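Local atomic coordinates of endo-1,4-b-d-mannanase (Trichoderma reesei, PDB entry 1QNR), a protein that hydrolyses internal beta-1,4-mannosidic linkages in mannan-type polysaccharides, as a fungal endo-mannanase of glycoside hydrolase family 5. Residues A[72-82]-A[143-151]; A[198-206]-A[234-242]. One frame throughout, in Å; residues are numbered along the deposited sequence. Where two conformers were deposited one is given.

Interaction 1 of 2, residues A[72-82]-A[143-151]; sequences FQKLSATGSTI and QYRKYVQAV
The amides of Gln73 and Gln143 meet from opposite directions. Gln143 NE2 donates to Gln73 OE1 at 2.9 Å, and the bond is nearly straight (167°). The acceptor lies in the amide plane of Gln143, but the two amide planes are turned 59° apart. Gln143 leaves the helix with CG anti to the backbone N (chi1 -171°) and then bends at chi2, which brings its amide against Ser80, with Gln143 CD 3.5 Å from Ser80 CB. Its CG touches Leu75 CD2. A water accepts from Gln143 NE2 and donates weakly to Ser80 O. Gln73 reaches out extended, and its amide lies obliquely against the Tyr147 ring, with Gln73 OE1 3.4 Å from Tyr147 CB. Ile82 CG1 comes to the edge of that ring, 4.1 Å from Tyr147 CD1. Ile82 CG2 packs on Ala150 CB at 4.0 Å. Tyr147 OH lies 3.4 Å from Phe72 CD2 and bonds to Gly57 O. Gln73 NE2 is held by Asp60 and Tyr123. The contact seats the hairpin of strands 73-74 and 81-82 on helix 138-155. Both ends of the Gln73 amide, OE1 and NE2, thus have partners, which should fix its rotation, and apolar packing flanks this polar link.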
loop_
_atom_site.group_PDB
_atom_site.type_symbol
_atom_site.label_atom_id
_atom_site.label_comp_id
_atom_site.label_asym_id
_atom_site.label_seq_id
_atom_site.Cartn_x
_atom_site.Cartn_y
_atom_site.Cartn_z
ATOM N N PHE A 72 -12.671 9.344 8.326
ATOM C CA PHE A 72 -13.119 9.446 6.929
ATOM C C PHE A 72 -14.514 8.797 6.781
ATOM O O PHE A 72 -15.242 9.221 5.861
ATOM C CB PHE A 72 -12.124 8.781 5.990
ATOM C CG PHE A 72 -10.721 9.439 5.900
ATOM C CD1 PHE A 72 -10.474 10.722 6.397
ATOM C CD2 PHE A 72 -9.679 8.757 5.281
ATOM C CE1 PHE A 72 -9.176 11.275 6.286
ATOM C CE2 PHE A 72 -8.389 9.293 5.161
ATOM C CZ PHE A 72 -8.170 10.568 5.671
ATOM N N GLN A 73 -14.885 7.792 7.565
ATOM C CA GLN A 73 -16.199 7.127 7.383
ATOM C C GLN A 73 -16.678 6.568 8.730
ATOM O O GLN A 73 -15.857 5.947 9.456
ATOM C CB GLN A 73 -15.990 5.989 6.332
ATOM C CG GLN A 73 -17.300 5.194 6.075
ATOM C CD GLN A 73 -17.177 4.184 4.977
ATOM O OE1 GLN A 73 -18.024 4.024 4.067
ATOM N NE2 GLN A 73 -16.110 3.315 4.966
ATOM N N LYS A 74 -18.003 6.754 9.002
ATOM C CA LYS A 74 -18.630 6.159 10.203
ATOM C C LYS A 74 -19.554 5.052 9.697
ATOM O O LYS A 74 -20.424 5.294 8.839
ATOM C CB LYS A 74 -19.429 7.251 10.940
ATOM C CG LYS A 74 -20.249 6.565 12.077
ATOM C CD LYS A 74 -21.067 7.571 12.900
ATOM C CE LYS A 74 -22.055 6.779 13.774
ATOM N NZ LYS A 74 -23.080 7.674 14.426
ATOM N N LEU A 75 -19.332 3.840 10.184
ATOM C CA LEU A 75 -20.057 2.639 9.776
ATOM C C LEU A 75 -21.123 2.302 10.809
ATOM O O LEU A 75 -20.768 2.080 11.951
ATOM C CB LEU A 75 -19.070 1.465 9.568
ATOM C CG LEU A 75 -18.089 1.771 8.388
ATOM C CD1 LEU A 75 -16.946 0.796 8.399
ATOM C CD2 LEU A 75 -18.852 1.775 7.056
ATOM N N SER A 76 -22.384 2.269 10.374
ATOM C CA SER A 76 -23.497 1.989 11.322
ATOM C C SER A 76 -24.563 1.181 10.561
ATOM O O SER A 76 -24.946 1.489 9.414
ATOM C CB SER A 76 -24.066 3.409 11.659
ATOM O OG SER A 76 -25.324 3.310 12.243
ATOM N N ALA A 77 -25.255 0.339 11.376
ATOM C CA ALA A 77 -26.385 -0.444 10.855
ATOM C C ALA A 77 -27.557 0.440 10.435
ATOM O O ALA A 77 -28.380 -0.058 9.640
ATOM C CB ALA A 77 -26.928 -1.261 12.055
ATOM N N THR A 78 -27.670 1.652 10.947
ATOM C CA THR A 78 -28.815 2.498 10.582
ATOM C C THR A 78 -28.499 3.659 9.689
ATOM O O THR A 78 -29.278 4.596 9.569
ATOM C CB THR A 78 -29.541 2.969 11.855
ATOM O OG1 THR A 78 -28.677 3.788 12.657
ATOM C CG2 THR A 78 -30.030 1.746 12.630
ATOM N N GLY A 79 -27.363 3.552 8.977
ATOM C CA GLY A 79 -26.973 4.569 8.006
ATOM C C GLY A 79 -25.542 5.059 8.295
ATOM O O GLY A 79 -25.236 5.634 9.319
ATOM N N SER A 80 -24.733 4.877 7.266
ATOM C CA SER A 80 -23.295 5.215 7.414
ATOM C C SER A 80 -23.079 6.613 6.846
ATOM O O SER A 80 -23.877 7.071 6.017
ATOM C CB SER A 80 -22.470 4.174 6.652
ATOM O OG SER A 80 -22.616 2.902 7.310
ATOM N N THR A 81 -21.987 7.266 7.276
ATOM C CA THR A 81 -21.703 8.606 6.809
ATOM C C THR A 81 -20.222 8.683 6.293
ATOM O O THR A 81 -19.323 8.243 7.010
ATOM C CB THR A 81 -21.794 9.574 8.018
ATOM O OG1 THR A 81 -23.161 9.539 8.554
ATOM C CG2 THR A 81 -21.601 11.005 7.460
ATOM N N ILE A 82 -20.024 9.313 5.160
ATOM C CA ILE A 82 -18.658 9.537 4.597
ATOM C C ILE A 82 -18.329 10.992 4.887
ATOM O O ILE A 82 -19.103 11.894 4.499
ATOM C CB ILE A 82 -18.561 9.168 3.094
ATOM C CG1 ILE A 82 -18.782 7.658 2.926
ATOM C CG2 ILE A 82 -17.159 9.599 2.524
ATOM C CD1 ILE A 82 -18.999 7.176 1.518
ATOM N N GLN A 143 -21.614 -0.655 1.212
ATOM C CA GLN A 143 -20.970 0.523 1.804
ATOM C C GLN A 143 -19.506 0.651 1.417
ATOM O O GLN A 143 -19.085 1.803 1.084
ATOM C CB GLN A 143 -21.164 0.550 3.347
ATOM C CG GLN A 143 -20.709 1.860 3.966
ATOM C CD GLN A 143 -21.461 3.090 3.510
ATOM O OE1 GLN A 143 -22.681 3.024 3.233
ATOM N NE2 GLN A 143 -20.827 4.271 3.412
ATOM N N TYR A 144 -18.728 -0.420 1.375
ATOM C CA TYR A 144 -17.320 -0.369 0.900
ATOM C C TYR A 144 -17.280 0.227 -0.506
ATOM O O TYR A 144 -16.395 1.091 -0.800
ATOM C CB TYR A 144 -16.688 -1.764 0.953
ATOM C CG TYR A 144 -15.350 -1.923 0.250
ATOM C CD1 TYR A 144 -14.145 -1.427 0.804
ATOM C CD2 TYR A 144 -15.273 -2.648 -0.948
ATOM C CE1 TYR A 144 -12.933 -1.581 0.119
ATOM C CE2 TYR A 144 -14.048 -2.844 -1.613
ATOM C CZ TYR A 144 -12.889 -2.268 -1.079
ATOM O OH TYR A 144 -11.710 -2.499 -1.804
ATOM N N ARG A 145 -18.167 -0.237 -1.414
ATOM C CA ARG A 145 -18.119 0.332 -2.781
ATOM C C ARG A 145 -18.574 1.801 -2.813
ATOM O O ARG A 145 -18.039 2.595 -3.636
ATOM C CB ARG A 145 -18.977 -0.501 -3.789
ATOM C CG ARG A 145 -18.450 -1.948 -3.889
ATOM C CD ARG A 145 -19.348 -2.683 -4.928
ATOM N NE ARG A 145 -18.623 -3.830 -5.402
ATOM C CZ ARG A 145 -18.530 -4.377 -6.589
ATOM N NH1 ARG A 145 -17.766 -5.481 -6.574
ATOM N NH2 ARG A 145 -19.147 -3.872 -7.705
ATOM N N LYS A 146 -19.482 2.213 -1.924
ATOM C CA LYS A 146 -19.844 3.646 -1.862
ATOM C C LYS A 146 -18.623 4.444 -1.395
ATOM O O LYS A 146 -18.368 5.555 -1.919
ATOM C CB LYS A 146 -21.005 3.878 -0.871
ATOM C CG LYS A 146 -22.388 3.497 -1.356
ATOM C CD LYS A 146 -23.453 3.927 -0.314
ATOM C CE LYS A 146 -23.602 5.416 -0.239
ATOM N NZ LYS A 146 -24.940 5.861 0.281
ATOM N N TYR A 147 -17.817 3.893 -0.472
ATOM C CA TYR A 147 -16.582 4.622 -0.033
ATOM C C TYR A 147 -15.522 4.630 -1.105
ATOM O O TYR A 147 -14.939 5.706 -1.363
ATOM C CB TYR A 147 -16.051 3.898 1.286
ATOM C CG TYR A 147 -14.863 4.689 1.822
ATOM C CD1 TYR A 147 -15.095 5.965 2.389
ATOM C CD2 TYR A 147 -13.564 4.202 1.733
ATOM C CE1 TYR A 147 -14.033 6.744 2.829
ATOM C CE2 TYR A 147 -12.488 4.989 2.185
ATOM C CZ TYR A 147 -12.738 6.248 2.660
ATOM O OH TYR A 147 -11.652 7.066 3.096
ATOM N N VAL A 148 -15.292 3.549 -1.823
ATOM C CA VAL A 148 -14.415 3.532 -3.009
ATOM C C VAL A 148 -14.838 4.650 -3.968
ATOM O O VAL A 148 -13.967 5.391 -4.504
ATOM C CB VAL A 148 -14.428 2.142 -3.692
ATOM C CG1 VAL A 148 -13.702 2.174 -5.042
ATOM C CG2 VAL A 148 -13.790 1.065 -2.808
ATOM N N GLN A 149 -16.153 4.697 -4.307
ATOM C CA GLN A 149 -16.523 5.805 -5.239
ATOM C C GLN A 149 -16.209 7.182 -4.680
ATOM O O GLN A 149 -15.800 8.084 -5.501
ATOM C CB GLN A 149 -18.034 5.639 -5.606
ATOM C CG GLN A 149 -18.468 6.610 -6.710
ATOM C CD GLN A 149 -18.827 8.016 -6.363
ATOM O OE1 GLN A 149 -19.163 8.409 -5.231
ATOM N NE2 GLN A 149 -18.815 8.926 -7.359
ATOM N N ALA A 150 -16.446 7.378 -3.394
ATOM C CA ALA A 150 -16.183 8.733 -2.820
ATOM C C ALA A 150 -14.709 9.087 -2.875
ATOM O O ALA A 150 -14.403 10.285 -3.060
ATOM C CB ALA A 150 -16.686 8.750 -1.375
ATOM N N VAL A 151 -13.787 8.097 -2.738
ATOM C CA VAL A 151 -12.365 8.461 -2.814
ATOM C C VAL A 151 -11.891 8.575 -4.242
ATOM O O VAL A 151 -11.312 9.621 -4.666
ATOM C CB VAL A 151 -11.516 7.381 -2.076
ATOM C CG1 VAL A 151 -9.983 7.633 -2.262
ATOM C CG2 VAL A 151 -11.852 7.393 -0.552
HETATM O O HOH W 1 -22.486 6.772 3.342
#

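Interaction 2 of 2, residues A[198-206]-A[234-242]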
loop_
_atom_site.group_PDB
_atom_site.type_symbol
_atom_site.label_atom_id
_atom_site.label_comp_id
_atom_site.label_asym_id
_atom_site.label_seq_id
_atom_site.Cartn_x
_atom_site.Cartn_y
_atom_site.Cartn_z
ATOM N N HIS A 198 -5.935 5.299 -14.310
ATOM C CA HIS A 198 -4.946 4.794 -13.296
ATOM C C HIS A 198 -4.865 3.291 -13.152
ATOM O O HIS A 198 -5.830 2.529 -13.431
ATOM C CB HIS A 198 -5.324 5.388 -11.901
ATOM C CG HIS A 198 -5.149 6.893 -11.834
ATOM N ND1 HIS A 198 -6.219 7.766 -11.560
ATOM C CD2 HIS A 198 -3.999 7.637 -11.970
ATOM C CE1 HIS A 198 -5.661 9.002 -11.545
ATOM N NE2 HIS A 198 -4.347 8.969 -11.843
ATOM N N LEU A 199 -3.638 2.848 -12.788
ATOM C CA LEU A 199 -3.390 1.454 -12.457
ATOM C C LEU A 199 -4.126 0.997 -11.183
ATOM O O LEU A 199 -4.482 1.833 -10.326
ATOM C CB LEU A 199 -1.872 1.297 -12.185
ATOM C CG LEU A 199 -0.965 1.669 -13.379
ATOM C CD1 LEU A 199 0.543 1.608 -12.964
ATOM C CD2 LEU A 199 -1.233 0.780 -14.614
ATOM N N VAL A 200 -4.435 -0.300 -11.065
ATOM C CA VAL A 200 -5.096 -0.909 -9.914
ATOM C C VAL A 200 -4.289 -2.151 -9.483
ATOM O O VAL A 200 -3.801 -2.942 -10.287
ATOM C CB VAL A 200 -6.536 -1.296 -10.244
ATOM C CG1 VAL A 200 -7.335 -1.889 -9.061
ATOM C CG2 VAL A 200 -7.352 -0.082 -10.768
ATOM N N THR A 201 -4.197 -2.356 -8.129
ATOM C CA THR A 201 -3.459 -3.501 -7.590
ATOM C C THR A 201 -4.181 -4.012 -6.320
ATOM O O THR A 201 -5.057 -3.317 -5.759
ATOM C CB THR A 201 -1.979 -3.139 -7.287
ATOM O OG1 THR A 201 -1.211 -4.350 -7.012
ATOM C CG2 THR A 201 -1.892 -2.186 -6.117
ATOM N N LEU A 202 -3.876 -5.229 -5.856
ATOM C CA LEU A 202 -4.595 -5.835 -4.746
ATOM C C LEU A 202 -4.107 -5.348 -3.353
ATOM O O LEU A 202 -5.020 -5.086 -2.524
ATOM C CB LEU A 202 -4.437 -7.385 -4.860
ATOM C CG LEU A 202 -5.130 -8.236 -3.764
ATOM C CD1 LEU A 202 -6.609 -7.907 -3.584
ATOM C CD2 LEU A 202 -4.973 -9.753 -4.089
ATOM N N GLY A 203 -2.792 -5.220 -3.114
ATOM C CA GLY A 203 -2.331 -4.871 -1.767
ATOM C C GLY A 203 -2.026 -6.064 -0.853
ATOM O O GLY A 203 -1.807 -5.853 0.328
ATOM N N ASP A 204 -2.124 -7.281 -1.384
ATOM C CA ASP A 204 -1.777 -8.460 -0.567
ATOM C C ASP A 204 -0.296 -8.550 -0.286
ATOM O O ASP A 204 0.603 -7.952 -0.891
ATOM C CB ASP A 204 -2.294 -9.725 -1.316
ATOM C CG ASP A 204 -1.548 -9.894 -2.619
ATOM O OD1 ASP A 204 -1.558 -8.952 -3.477
ATOM O OD2 ASP A 204 -0.898 -10.967 -2.848
ATOM N N GLU A 205 -0.040 -9.417 0.735
ATOM C CA GLU A 205 1.346 -9.719 1.181
ATOM C C GLU A 205 2.147 -10.627 0.281
ATOM O O GLU A 205 3.377 -10.853 0.449
ATOM C CB GLU A 205 1.263 -10.302 2.577
ATOM C CG GLU A 205 0.639 -9.351 3.635
ATOM C CD GLU A 205 0.197 -10.163 4.867
ATOM O OE1 GLU A 205 -0.969 -10.642 4.715
ATOM O OE2 GLU A 205 0.916 -10.402 5.885
ATOM N N GLY A 206 1.442 -11.353 -0.658
ATOM C CA GLY A 206 2.090 -12.341 -1.508
ATOM C C GLY A 206 1.980 -13.787 -0.992
ATOM O O GLY A 206 2.693 -14.665 -1.529
ATOM N N SER A 234 -7.974 -7.223 -14.578
ATOM C CA SER A 234 -8.177 -5.849 -14.096
ATOM C C SER A 234 -7.226 -5.498 -12.954
ATOM O O SER A 234 -7.426 -4.402 -12.344
ATOM C CB SER A 234 -9.650 -5.689 -13.761
ATOM O OG SER A 234 -10.151 -6.813 -13.035
ATOM N N LEU A 235 -6.226 -6.330 -12.630
ATOM C CA LEU A 235 -5.098 -5.919 -11.729
ATOM C C LEU A 235 -3.907 -5.749 -12.652
ATOM O O LEU A 235 -3.507 -6.641 -13.431
ATOM C CB LEU A 235 -4.831 -6.967 -10.618
ATOM C CG LEU A 235 -6.000 -7.178 -9.658
ATOM C CD1 LEU A 235 -5.653 -8.316 -8.665
ATOM C CD2 LEU A 235 -6.378 -5.942 -8.841
ATOM N N ASP A 236 -3.176 -4.627 -12.560
ATOM C CA ASP A 236 -2.120 -4.283 -13.502
ATOM C C ASP A 236 -0.729 -4.734 -13.101
ATOM O O ASP A 236 0.168 -4.879 -13.911
ATOM C CB ASP A 236 -2.133 -2.722 -13.747
ATOM C CG ASP A 236 -3.418 -2.273 -14.349
ATOM O OD1 ASP A 236 -3.731 -2.724 -15.487
ATOM O OD2 ASP A 236 -4.189 -1.523 -13.726
ATOM N N PHE A 237 -0.510 -4.957 -11.786
ATOM C CA PHE A 237 0.810 -5.401 -11.278
ATOM C C PHE A 237 0.621 -6.127 -9.948
ATOM O O PHE A 237 -0.437 -5.938 -9.322
ATOM C CB PHE A 237 1.819 -4.213 -11.140
ATOM C CG PHE A 237 1.372 -3.139 -10.173
ATOM C CD1 PHE A 237 1.817 -3.199 -8.845
ATOM C CD2 PHE A 237 0.659 -2.022 -10.607
ATOM C CE1 PHE A 237 1.487 -2.165 -7.930
ATOM C CE2 PHE A 237 0.335 -0.980 -9.718
ATOM C CZ PHE A 237 0.758 -1.041 -8.379
ATOM N N GLY A 238 1.632 -6.905 -9.525
ATOM C CA GLY A 238 1.543 -7.653 -8.268
ATOM C C GLY A 238 2.209 -6.895 -7.110
ATOM O O GLY A 238 3.139 -6.072 -7.344
ATOM N N THR A 239 1.762 -7.144 -5.874
ATOM C CA THR A 239 2.408 -6.611 -4.663
ATOM C C THR A 239 2.809 -7.764 -3.752
ATOM O O THR A 239 2.111 -8.802 -3.648
ATOM C CB THR A 239 1.425 -5.696 -3.831
ATOM O OG1 THR A 239 0.159 -6.371 -3.617
ATOM C CG2 THR A 239 1.170 -4.378 -4.604
ATOM N N PHE A 240 3.925 -7.579 -3.017
ATOM C CA PHE A 240 4.246 -8.546 -1.941
ATOM C C PHE A 240 4.998 -7.820 -0.814
ATOM O O PHE A 240 5.591 -6.750 -1.053
ATOM C CB PHE A 240 5.029 -9.786 -2.373
ATOM C CG PHE A 240 6.395 -9.493 -2.954
ATOM C CD1 PHE A 240 6.560 -9.186 -4.283
ATOM C CD2 PHE A 240 7.515 -9.531 -2.131
ATOM C CE1 PHE A 240 7.818 -8.935 -4.884
ATOM C CE2 PHE A 240 8.824 -9.258 -2.690
ATOM C CZ PHE A 240 8.932 -8.969 -4.079
ATOM N N HIS A 241 4.859 -8.313 0.426
ATOM C CA HIS A 241 5.459 -7.703 1.626
ATOM C C HIS A 241 6.440 -8.724 2.294
ATOM O O HIS A 241 6.463 -9.830 1.814
ATOM C CB HIS A 241 4.337 -7.333 2.647
ATOM C CG HIS A 241 3.303 -6.334 2.117
ATOM N ND1 HIS A 241 2.208 -5.929 2.869
ATOM C CD2 HIS A 241 3.122 -5.692 0.933
ATOM C CE1 HIS A 241 1.483 -5.039 2.228
ATOM N NE2 HIS A 241 1.994 -4.902 0.994
ATOM N N LEU A 242 7.232 -8.249 3.282
ATOM C CA LEU A 242 8.237 -9.216 3.808
ATOM C C LEU A 242 8.568 -8.822 5.273
ATOM O O LEU A 242 9.164 -7.771 5.565
ATOM C CB LEU A 242 9.524 -9.187 3.013
ATOM C CG LEU A 242 10.762 -9.959 3.548
ATOM C CD1 LEU A 242 10.428 -11.473 3.668
ATOM C CD2 LEU A 242 11.967 -9.763 2.595
HETATM O O HOH W 2 -2.347 -7.213 -7.521
HETATM O O HOH W 3 -0.642 -8.945 -5.972
#
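Thr201 and Thr239 reach toward each other tip to tip, with Thr201 OG1 3.4 Å from Thr239 CG2. In Thr201 chi1 of -169° sets OG1 opposite the backbone N. Thr201 OG1 donates to Phe237 O at 2.9 Å from above the carbonyl plane, and CB sits over one face of the Phe237 ring in a CH-pi contact. Phe237 takes the crowded rotamer (chi1 61°), which folds its ring back over Thr201, while Leu199 CB meets the ring edge. Thr239 OG1 donates to a lone pair of Asp204 O at 3.2 Å and accepts a weak bond from Gly203 N. A water joins Asp204 OD1 to Thr239 N. Asp236 OD2 takes the Val200 N-H on its anti lone pair and also pairs with Lys192. Asp236 N returns a bond to Val200 O. His241 N bonds to Glu205 O at 2.9 Å, and Asp204 O and Glu205 CA lie over one face of the His241 ring. Glu205 turns its carboxylate to Arg171 and a bound mannose, while His241 bonds to Glu169 and Glu275. Side-chain and backbone bonds join these neighbouring barrel strands where regular strand pairing is sparse, and probably steady the backbone of Glu205.

Interaction 1 closes before interaction 2 opens along the chain, and both lie within the family 5 glycoside hydrolase range, a TIM-barrel family. Their centres are 24 Å apart, and their nearest atoms are about 7 Å apart without touching. Interaction 1 is peripheral, its centre about 20 Å from the centre of the chain, and joins a small hairpin to helix 138-155. Interaction 2 is central, its centre about 8 Å from that of the chain, and brings together strands 199-201 and 238-242 of the barrel. Strand 161-165 follows helix 138-155 and pairs with strand 199-201, while helix 178-194 touches side chains of segments 143-151, 198-206 and 234-242. One contact thus lies at the periphery of the barrel fold, the other inside it near the bound sugar.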